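Local coordinates for protein phospho-furanose lactonase (Mycoplasma synoviae, PDB 3OVG) that hydrolyses the lactone ring of D-xylono- and L-arabino-1,4-lactone 5-phosphates, and also carboxy 1,4-lactones, using two zinc ions per subunit, at residues H26-G34 and L44-F55; T65-R76 and N94-H102. One frame throughout, in Å; residues are numbered along the deposited sequence.

Contact 1: H26-G34 and L44-F55; sequences HDHFIKNGG and LMLNVDASIKEF. With ZN (zinc ion), chain G.
The His-x-His loop that follows the first strand of the phosphotriesterase-family barrel lies along the approach to helix 48-60, with Lys31 against Met45 and Phe29 against Ser51 and Phe55. Lys31 and Met45 (a selenomethionine) form a single antiparallel bridge, a hydrogen-bonded pair. Lys31 N reaches Met45 O at 3.0 Å, and Met45 N returns a nearly straight bond to Lys31 O at 3.2 Å, both on carbonyl lone pairs. Their side chains leave the bridge side by side in the same direction, Lys31 CD beside the selenium. Extended beyond CG, the lysine carries CE over one face of the His28 imidazole, toward its rim, and sets NZ 2.7 Å from water 1, a zinc ligand; Glu36 and Gly276 O also hold this ammonium. His26 NE2 coordinates the zinc at 2.4 Å and His28 NE2 at 2.3 Å, a pairing from alternate residues that is a hallmark of this metal-dependent hydrolase barrel. Asp274 and the carbamate of Lys155 share the same ion. The rings of Phe29 and Phe55 are nearly parallel, at 17°, but offset so far that little overlap remains; Phe29 CE2 comes within 3.7 Å of Phe55 CD2, and Phe29 CZ also nears that atom. Ser51 CB comes obliquely to Phe29 CD1, and Ser51 OG lies 3.4 Å from Phe29 CB. With OG swung beside its own backbone N (chi1 -63°), that serine hydroxyl donates to Asn47 O at 2.8 Å, from the face of the carbonyl plane opposite to Ser51 N. Asn47 is the N-cap, its OD1 accepting from Ala50 N. Nearby, Ile30 CD1 rests on the backbone of Leu46 and Asn47 where the helix begins, and Leu46 CD2 meets Asn32 ND2.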
loop_
_atom_site.group_PDB
_atom_site.type_symbol
_atom_site.label_atom_id
_atom_site.label_comp_id
_atom_site.label_asym_id
_atom_site.label_seq_id
_atom_site.Cartn_x
_atom_site.Cartn_y
_atom_site.Cartn_z
ATOM N N HIS A 26 2.886 21.601 25.586
ATOM C CA HIS A 26 2.222 20.833 24.544
ATOM C C HIS A 26 2.559 19.359 24.690
ATOM O O HIS A 26 3.667 18.941 24.409
ATOM C CB HIS A 26 2.614 21.376 23.162
ATOM C CG HIS A 26 1.963 20.673 22.012
ATOM N ND1 HIS A 26 1.656 21.315 20.827
ATOM C CD2 HIS A 26 1.570 19.384 21.861
ATOM C CE1 HIS A 26 1.122 20.442 19.990
ATOM N NE2 HIS A 26 1.060 19.265 20.592
ATOM N N ASP A 27 1.587 18.575 25.152
ATOM C CA ASP A 27 1.844 17.171 25.392
ATOM C C ASP A 27 0.558 16.368 25.434
ATOM O O ASP A 27 -0.528 16.919 25.177
ATOM C CB ASP A 27 2.658 17.004 26.679
ATOM C CG ASP A 27 3.779 16.000 26.510
ATOM O OD1 ASP A 27 3.516 14.949 25.887
ATOM O OD2 ASP A 27 4.913 16.261 26.970
ATOM N N HIS A 28 0.662 15.085 25.769
ATOM C CA HIS A 28 -0.481 14.210 25.645
ATOM C C HIS A 28 -0.386 13.129 26.671
ATOM O O HIS A 28 0.693 12.826 27.125
ATOM C CB HIS A 28 -0.530 13.557 24.257
ATOM C CG HIS A 28 -0.583 14.546 23.151
ATOM N ND1 HIS A 28 -1.763 15.091 22.707
ATOM C CD2 HIS A 28 0.403 15.149 22.446
ATOM C CE1 HIS A 28 -1.510 15.977 21.764
ATOM N NE2 HIS A 28 -0.200 16.036 21.596
ATOM N N PHE A 29 -1.523 12.526 26.997
ATOM C CA PHE A 29 -1.519 11.307 27.783
ATOM C C PHE A 29 -2.512 10.321 27.202
ATOM O O PHE A 29 -2.164 9.173 26.906
ATOM C CB PHE A 29 -1.851 11.607 29.244
ATOM C CG PHE A 29 -0.721 12.247 29.993
ATOM C CD1 PHE A 29 0.473 11.564 30.189
ATOM C CD2 PHE A 29 -0.855 13.517 30.515
ATOM C CE1 PHE A 29 1.552 12.169 30.902
ATOM C CE2 PHE A 29 0.202 14.119 31.220
ATOM C CZ PHE A 29 1.401 13.433 31.426
ATOM N N ILE A 30 -3.755 10.780 27.060
ATOM C CA ILE A 30 -4.809 9.978 26.470
ATOM C C ILE A 30 -5.153 10.480 25.064
ATOM O O ILE A 30 -5.449 11.664 24.873
ATOM C CB ILE A 30 -6.073 10.036 27.345
ATOM C CG1 ILE A 30 -5.725 9.623 28.794
ATOM C CG2 ILE A 30 -7.194 9.165 26.725
ATOM C CD1 ILE A 30 -5.356 8.158 28.949
ATOM N N LYS A 31 -5.089 9.574 24.094
ATOM C CA LYS A 31 -5.591 9.808 22.759
ATOM C C LYS A 31 -6.561 8.675 22.497
ATOM O O LYS A 31 -6.175 7.507 22.305
ATOM C CB LYS A 31 -4.462 9.806 21.719
ATOM C CG LYS A 31 -3.587 11.079 21.737
ATOM C CD LYS A 31 -2.486 11.028 20.624
ATOM C CE LYS A 31 -1.762 12.391 20.487
ATOM N NZ LYS A 31 -0.919 12.461 19.224
ATOM N N ASN A 32 -7.832 9.018 22.513
ATOM C CA ASN A 32 -8.877 8.022 22.456
ATOM C C ASN A 32 -9.493 7.970 21.050
ATOM O O ASN A 32 -10.440 8.680 20.753
ATOM C CB ASN A 32 -9.913 8.395 23.529
ATOM C CG ASN A 32 -11.037 7.409 23.629
ATOM O OD1 ASN A 32 -12.188 7.784 23.911
ATOM N ND2 ASN A 32 -10.732 6.146 23.407
ATOM N N GLY A 33 -8.946 7.135 20.174
ATOM C CA GLY A 33 -9.443 7.061 18.814
ATOM C C GLY A 33 -9.254 8.351 18.027
ATOM O O GLY A 33 -8.386 9.171 18.328
ATOM N N GLY A 34 -10.058 8.532 16.995
ATOM C CA GLY A 34 -9.982 9.755 16.224
ATOM C C GLY A 34 -9.153 9.544 14.986
ATOM O O GLY A 34 -8.541 8.478 14.813
ATOM N N LEU A 44 -2.718 5.565 19.391
ATOM C CA LEU A 44 -3.704 5.144 20.366
ATOM C C LEU A 44 -3.060 4.974 21.741
ATOM O O LEU A 44 -2.180 4.126 21.915
ATOM C CB LEU A 44 -4.390 3.849 19.915
ATOM C CG LEU A 44 -5.473 3.378 20.871
ATOM C CD1 LEU A 44 -6.688 4.328 20.854
ATOM C CD2 LEU A 44 -5.877 1.979 20.470
HETATM N N MSE A 45 -3.495 5.787 22.700
HETATM C CA MSE A 45 -2.898 5.843 24.035
HETATM C C MSE A 45 -3.975 5.885 25.107
HETATM O O MSE A 45 -4.584 6.945 25.360
HETATM C CB MSE A 45 -1.974 7.085 24.164
HETATM C CG MSE A 45 -0.951 7.167 23.043
HETATM SE SE MSE A 45 0.141 8.833 22.986
HETATM C CE MSE A 45 0.917 8.714 24.793
ATOM N N LEU A 46 -4.213 4.747 25.758
ATOM C CA LEU A 46 -5.410 4.621 26.574
ATOM C C LEU A 46 -5.149 4.300 28.032
ATOM O O LEU A 46 -6.070 3.901 28.765
ATOM C CB LEU A 46 -6.305 3.525 26.012
ATOM C CG LEU A 46 -7.045 3.846 24.720
ATOM C CD1 LEU A 46 -7.564 2.544 24.158
ATOM C CD2 LEU A 46 -8.189 4.829 24.987
ATOM N N ASN A 47 -3.918 4.475 28.481
ATOM C CA ASN A 47 -3.549 3.909 29.771
ATOM C C ASN A 47 -3.413 5.000 30.841
ATOM O O ASN A 47 -2.450 5.778 30.887
ATOM C CB ASN A 47 -2.306 2.999 29.589
ATOM C CG ASN A 47 -1.983 2.161 30.803
ATOM O OD1 ASN A 47 -2.195 2.586 31.923
ATOM N ND2 ASN A 47 -1.422 0.967 30.581
ATOM N N VAL A 48 -4.433 5.080 31.684
ATOM C CA VAL A 48 -4.442 6.022 32.775
ATOM C C VAL A 48 -3.298 5.760 33.773
ATOM O O VAL A 48 -2.596 6.688 34.190
ATOM C CB VAL A 48 -5.795 5.982 33.522
ATOM C CG1 VAL A 48 -5.669 6.623 34.890
ATOM C CG2 VAL A 48 -6.872 6.660 32.697
ATOM N N ASP A 49 -3.126 4.512 34.180
ATOM C CA ASP A 49 -2.079 4.197 35.155
ATOM C C ASP A 49 -0.721 4.597 34.624
ATOM O O ASP A 49 0.054 5.180 35.325
ATOM C CB ASP A 49 -2.099 2.710 35.555
ATOM C CG ASP A 49 -3.352 2.343 36.334
ATOM O OD1 ASP A 49 -3.989 3.279 36.884
ATOM O OD2 ASP A 49 -3.712 1.137 36.408
ATOM N N ALA A 50 -0.433 4.281 33.378
ATOM C CA ALA A 50 0.859 4.656 32.801
ATOM C C ALA A 50 1.050 6.157 32.704
ATOM O O ALA A 50 2.174 6.643 32.842
ATOM C CB ALA A 50 1.049 4.018 31.438
ATOM N N SER A 51 -0.028 6.886 32.419
ATOM C CA SER A 51 0.069 8.339 32.232
ATOM C C SER A 51 0.395 9.014 33.556
ATOM O O SER A 51 1.230 9.963 33.639
ATOM C CB SER A 51 -1.237 8.907 31.666
ATOM O OG SER A 51 -1.497 8.383 30.375
ATOM N N ILE A 52 -0.283 8.529 34.597
ATOM C CA ILE A 52 -0.076 9.033 35.951
ATOM C C ILE A 52 1.358 8.785 36.425
ATOM O O ILE A 52 1.986 9.668 36.997
ATOM C CB ILE A 52 -1.073 8.383 36.901
ATOM C CG1 ILE A 52 -2.506 8.834 36.552
ATOM C CG2 ILE A 52 -0.711 8.668 38.331
ATOM C CD1 ILE A 52 -3.603 8.152 37.362
ATOM N N LYS A 53 1.885 7.586 36.191
ATOM C CA LYS A 53 3.288 7.334 36.557
ATOM C C LYS A 53 4.212 8.254 35.772
ATOM O O LYS A 53 5.194 8.735 36.296
ATOM C CB LYS A 53 3.684 5.875 36.294
ATOM C CG LYS A 53 2.878 4.830 37.086
ATOM C CD LYS A 53 3.139 3.420 36.517
ATOM C CE LYS A 53 2.418 2.360 37.362
ATOM N NZ LYS A 53 2.445 0.988 36.756
ATOM N N GLU A 54 3.909 8.501 34.498
ATOM C CA GLU A 54 4.747 9.430 33.729
ATOM C C GLU A 54 4.677 10.836 34.337
ATOM O O GLU A 54 5.700 11.499 34.544
ATOM C CB GLU A 54 4.374 9.436 32.223
ATOM C CG GLU A 54 5.427 10.026 31.267
ATOM C CD GLU A 54 6.684 9.129 31.089
ATOM O OE1 GLU A 54 6.762 8.013 31.678
ATOM O OE2 GLU A 54 7.607 9.559 30.375
ATOM N N PHE A 55 3.458 11.291 34.627
ATOM C CA PHE A 55 3.254 12.614 35.197
ATOM C C PHE A 55 4.065 12.780 36.503
ATOM O O PHE A 55 4.702 13.825 36.715
ATOM C CB PHE A 55 1.766 12.846 35.465
ATOM C CG PHE A 55 1.348 14.310 35.433
ATOM C CD1 PHE A 55 2.169 15.309 35.967
ATOM C CD2 PHE A 55 0.143 14.682 34.851
ATOM C CE1 PHE A 55 1.796 16.655 35.946
ATOM C CE2 PHE A 55 -0.255 16.034 34.824
ATOM C CZ PHE A 55 0.586 17.026 35.365
HETATM ZN ZN ZN G . 0.700 17.056 19.753
HETATM O O HOH W 1 0.271 14.825 18.697
HETATM O O HOH W 2 1.908 17.037 17.734
#

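Contact 2: T65-R76 and N94-H102; sequences TIVTMDPPNVGR and NVIMSTGFH
Strands 65-68 and 94-97 run parallel, at 20° to each other, and their close pairing gives way to a looser part between the following loops, bridged by two waters. In the tight half, Ile66 N donates to Asn94 O (2.9 Å) and Ile66 O accepts from Ile96 N (3.2 Å). Thr68 N then donates to Ile96 O at 2.9 Å. Val67 CG1 lies against Ile96 CG2, 4.1 Å away, while Thr68 OG1 meets Met97 CG on the opposite face of the sheet. These strands belong to a beta-alpha-beta crossover of the barrel, joined through helix 78-88. Past Thr68 the chains part, and water 3 bridges them: it accepts from Ser98 N at 2.8 Å and donates to Thr68 O and Asp70 O. Met69 O accepts from NZ of the carbamylated Lys155, which bridges the zinc ions. The carbonyl of Ser98 instead faces Arg76, whose turn about the CG-CD bond (chi3 72°) brings NH1 to Ser98 O at 3.0 Å, within the guanidinium plane. Pro72 CA covers one face of that group, and Glu129 forms a salt bridge with NH1. Farther along, Pro71 CB sits 3.3 Å from Gly100 O, and Pro71 CG packs on His102 CB. Val74 CG1 touches His102 CD2, the two side chains meeting at about a right angle. Water 4 bridges Asn73 N and Gly100 O beside the partly exposed Asn73.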
loop_
_atom_site.group_PDB
_atom_site.type_symbol
_atom_site.label_atom_id
_atom_site.label_comp_id
_atom_site.label_asym_id
_atom_site.label_seq_id
_atom_site.Cartn_x
_atom_site.Cartn_y
_atom_site.Cartn_z
ATOM N N THR A 65 3.000 21.745 35.599
ATOM C CA THR A 65 1.844 21.840 34.724
ATOM C C THR A 65 2.025 21.187 33.352
ATOM O O THR A 65 3.040 21.370 32.699
ATOM C CB THR A 65 1.383 23.310 34.570
ATOM O OG1 THR A 65 1.048 23.840 35.864
ATOM C CG2 THR A 65 0.177 23.376 33.663
ATOM N N ILE A 66 1.026 20.435 32.912
ATOM C CA ILE A 66 1.051 19.921 31.551
ATOM C C ILE A 66 -0.180 20.360 30.779
ATOM O O ILE A 66 -1.303 20.148 31.217
ATOM C CB ILE A 66 1.230 18.370 31.522
ATOM C CG1 ILE A 66 2.616 18.012 32.034
ATOM C CG2 ILE A 66 1.043 17.820 30.113
ATOM C CD1 ILE A 66 2.790 16.574 32.430
ATOM N N VAL A 67 0.034 21.022 29.641
ATOM C CA VAL A 67 -1.067 21.384 28.751
ATOM C C VAL A 67 -1.288 20.272 27.695
ATOM O O VAL A 67 -0.486 20.085 26.781
ATOM C CB VAL A 67 -0.785 22.723 28.038
ATOM C CG1 VAL A 67 -2.007 23.218 27.251
ATOM C CG2 VAL A 67 -0.313 23.788 29.062
ATOM N N THR A 68 -2.399 19.562 27.796
ATOM C CA THR A 68 -2.674 18.500 26.853
ATOM C C THR A 68 -3.410 19.052 25.622
ATOM O O THR A 68 -4.557 19.483 25.709
ATOM C CB THR A 68 -3.452 17.340 27.525
ATOM O OG1 THR A 68 -4.673 17.838 28.070
ATOM C CG2 THR A 68 -2.619 16.748 28.678
HETATM N N MSE A 69 -2.745 19.019 24.475
HETATM C CA MSE A 69 -3.238 19.717 23.296
HETATM C C MSE A 69 -4.119 18.859 22.343
HETATM O O MSE A 69 -3.843 18.759 21.157
HETATM C CB MSE A 69 -2.062 20.353 22.534
HETATM C CG MSE A 69 -1.374 21.520 23.314
HETATM SE SE MSE A 69 -2.626 22.982 23.788
HETATM C CE MSE A 69 -3.686 23.126 22.102
ATOM N N ASP A 70 -5.175 18.256 22.864
ATOM C CA ASP A 70 -6.075 17.501 22.000
ATOM C C ASP A 70 -7.390 18.255 21.765
ATOM O O ASP A 70 -8.154 18.471 22.695
ATOM C CB ASP A 70 -6.362 16.168 22.649
ATOM C CG ASP A 70 -5.100 15.543 23.268
ATOM O OD1 ASP A 70 -4.857 15.777 24.484
ATOM O OD2 ASP A 70 -4.377 14.839 22.527
ATOM N N PRO A 71 -7.652 18.668 20.523
ATOM C CA PRO A 71 -8.940 19.333 20.311
ATOM C C PRO A 71 -10.034 18.260 20.400
ATOM O O PRO A 71 -9.760 17.073 20.282
ATOM C CB PRO A 71 -8.850 19.843 18.869
ATOM C CG PRO A 71 -7.707 19.052 18.208
ATOM C CD PRO A 71 -7.018 18.225 19.271
ATOM N N PRO A 72 -11.282 18.675 20.597
ATOM C CA PRO A 72 -12.359 17.711 20.900
ATOM C C PRO A 72 -12.417 16.510 19.950
ATOM O O PRO A 72 -12.610 15.377 20.390
ATOM C CB PRO A 72 -13.644 18.535 20.722
ATOM C CG PRO A 72 -13.235 19.960 20.616
ATOM C CD PRO A 72 -11.731 20.073 20.620
ATOM N N ASN A 73 -12.274 16.763 18.648
ATOM C CA ASN A 73 -12.567 15.727 17.654
ATOM C C ASN A 73 -11.363 14.872 17.290
ATOM O O ASN A 73 -11.487 13.971 16.486
ATOM C CB ASN A 73 -13.131 16.349 16.388
ATOM C CG ASN A 73 -14.403 17.155 16.656
ATOM O OD1 ASN A 73 -15.424 16.618 17.122
ATOM N ND2 ASN A 73 -14.343 18.435 16.367
ATOM N N VAL A 74 -10.207 15.169 17.866
ATOM C CA VAL A 74 -9.013 14.397 17.554
ATOM C C VAL A 74 -8.386 13.826 18.841
ATOM O O VAL A 74 -7.460 14.384 19.395
ATOM C CB VAL A 74 -8.046 15.230 16.695
ATOM C CG1 VAL A 74 -6.793 14.430 16.321
ATOM C CG2 VAL A 74 -8.759 15.652 15.422
ATOM N N GLY A 75 -8.966 12.741 19.344
ATOM C CA GLY A 75 -8.380 12.003 20.450
ATOM C C GLY A 75 -8.673 12.392 21.891
ATOM O O GLY A 75 -8.350 11.619 22.803
ATOM N N ARG A 76 -9.310 13.546 22.098
ATOM C CA ARG A 76 -9.489 14.108 23.435
ATOM C C ARG A 76 -10.378 13.217 24.257
ATOM O O ARG A 76 -11.433 12.744 23.781
ATOM C CB ARG A 76 -10.088 15.517 23.369
ATOM C CG ARG A 76 -9.967 16.292 24.673
ATOM C CD ARG A 76 -10.660 17.687 24.623
ATOM N NE ARG A 76 -12.126 17.550 24.637
ATOM C CZ ARG A 76 -13.000 18.556 24.589
ATOM N NH1 ARG A 76 -12.577 19.827 24.486
ATOM N NH2 ARG A 76 -14.327 18.269 24.607
ATOM N N ASN A 94 -0.817 20.164 37.592
ATOM C CA ASN A 94 -1.984 20.791 36.959
ATOM C C ASN A 94 -2.144 20.324 35.515
ATOM O O ASN A 94 -1.141 20.116 34.803
ATOM C CB ASN A 94 -1.882 22.321 36.914
ATOM C CG ASN A 94 -1.647 22.962 38.292
ATOM O OD1 ASN A 94 -0.539 23.457 38.582
ATOM N ND2 ASN A 94 -2.687 22.972 39.133
ATOM N N VAL A 95 -3.393 20.197 35.077
ATOM C CA VAL A 95 -3.695 19.904 33.675
ATOM C C VAL A 95 -4.574 20.988 33.028
ATOM O O VAL A 95 -5.594 21.439 33.593
ATOM C CB VAL A 95 -4.371 18.553 33.533
ATOM C CG1 VAL A 95 -4.727 18.293 32.058
ATOM C CG2 VAL A 95 -3.458 17.439 34.094
ATOM N N ILE A 96 -4.163 21.427 31.844
ATOM C CA ILE A 96 -4.956 22.380 31.096
ATOM C C ILE A 96 -5.361 21.682 29.818
ATOM O O ILE A 96 -4.514 21.143 29.108
ATOM C CB ILE A 96 -4.177 23.651 30.800
ATOM C CG1 ILE A 96 -3.905 24.413 32.110
ATOM C CG2 ILE A 96 -4.959 24.530 29.790
ATOM C CD1 ILE A 96 -3.066 25.694 31.886
HETATM N N MSE A 97 -6.657 21.650 29.529
HETATM C CA MSE A 97 -7.107 20.944 28.342
HETATM C C MSE A 97 -7.549 21.933 27.270
HETATM O O MSE A 97 -7.730 23.113 27.569
HETATM C CB MSE A 97 -8.237 19.963 28.697
HETATM C CG MSE A 97 -7.703 18.737 29.459
HETATM SE SE MSE A 97 -9.226 17.502 29.727
HETATM C CE MSE A 97 -9.286 16.621 27.956
ATOM N N SER A 98 -7.778 21.440 26.045
ATOM C CA SER A 98 -7.973 22.333 24.908
ATOM C C SER A 98 -9.325 22.219 24.275
ATOM O O SER A 98 -9.919 21.122 24.221
ATOM C CB SER A 98 -6.921 22.065 23.848
ATOM O OG SER A 98 -7.018 23.003 22.790
ATOM N N THR A 99 -9.815 23.336 23.752
ATOM C CA THR A 99 -10.922 23.235 22.796
ATOM C C THR A 99 -10.420 23.515 21.349
ATOM O O THR A 99 -9.231 23.462 21.077
ATOM C CB THR A 99 -12.166 24.112 23.199
ATOM O OG1 THR A 99 -13.233 23.870 22.282
ATOM C CG2 THR A 99 -11.850 25.623 23.180
ATOM N N GLY A 100 -11.313 23.733 20.403
ATOM C CA GLY A 100 -10.870 24.029 19.054
ATOM C C GLY A 100 -10.660 22.867 18.086
ATOM O O GLY A 100 -11.331 21.850 18.152
ATOM N N PHE A 101 -9.703 23.035 17.178
ATOM C CA PHE A 101 -9.571 22.175 16.004
ATOM C C PHE A 101 -8.136 21.810 15.674
ATOM O O PHE A 101 -7.222 22.584 15.963
ATOM C CB PHE A 101 -10.166 22.890 14.821
ATOM C CG PHE A 101 -11.638 23.049 14.942
ATOM C CD1 PHE A 101 -12.478 22.022 14.545
ATOM C CD2 PHE A 101 -12.175 24.167 15.530
ATOM C CE1 PHE A 101 -13.849 22.142 14.678
ATOM C CE2 PHE A 101 -13.568 24.293 15.674
ATOM C CZ PHE A 101 -14.386 23.286 15.249
ATOM N N HIS A 102 -7.956 20.638 15.068
ATOM C CA HIS A 102 -6.664 20.254 14.504
ATOM C C HIS A 102 -6.561 20.769 13.060
ATOM O O HIS A 102 -7.407 21.552 12.616
ATOM C CB HIS A 102 -6.525 18.748 14.526
ATOM C CG HIS A 102 -5.161 18.301 14.929
ATOM N ND1 HIS A 102 -4.019 18.758 14.306
ATOM C CD2 HIS A 102 -4.748 17.457 15.905
ATOM C CE1 HIS A 102 -2.961 18.210 14.878
ATOM N NE2 HIS A 102 -3.375 17.413 15.849
HETATM O O HOH W 3 -7.592 18.668 25.513
HETATM O O HOH W 4 -11.962 19.407 17.034
#

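How the contacts relate
From the N terminus, the chain leaves strand 22-25 through 26-34, passes short helix 35-39 and returns at 44-55, where contact 1 closes this loop. Helix 48-60 then leads into strand 63-68. Contact 2 closes the next excursion, which runs out through helix 78-88 and comes back along strand 94-97. The two closures follow in series, neither nested nor crossed, yet they touch in space. His28 ND1 lies 2.6 Å from Asp70 OD2, a probable hydrogen bond linking a zinc ligand to the loop after strand 63-68. Phe29 and Phe55 of contact 1 pack on Ile66 and Val95 of contact 2, respectively, joining helix 48-60 to the barrel strands.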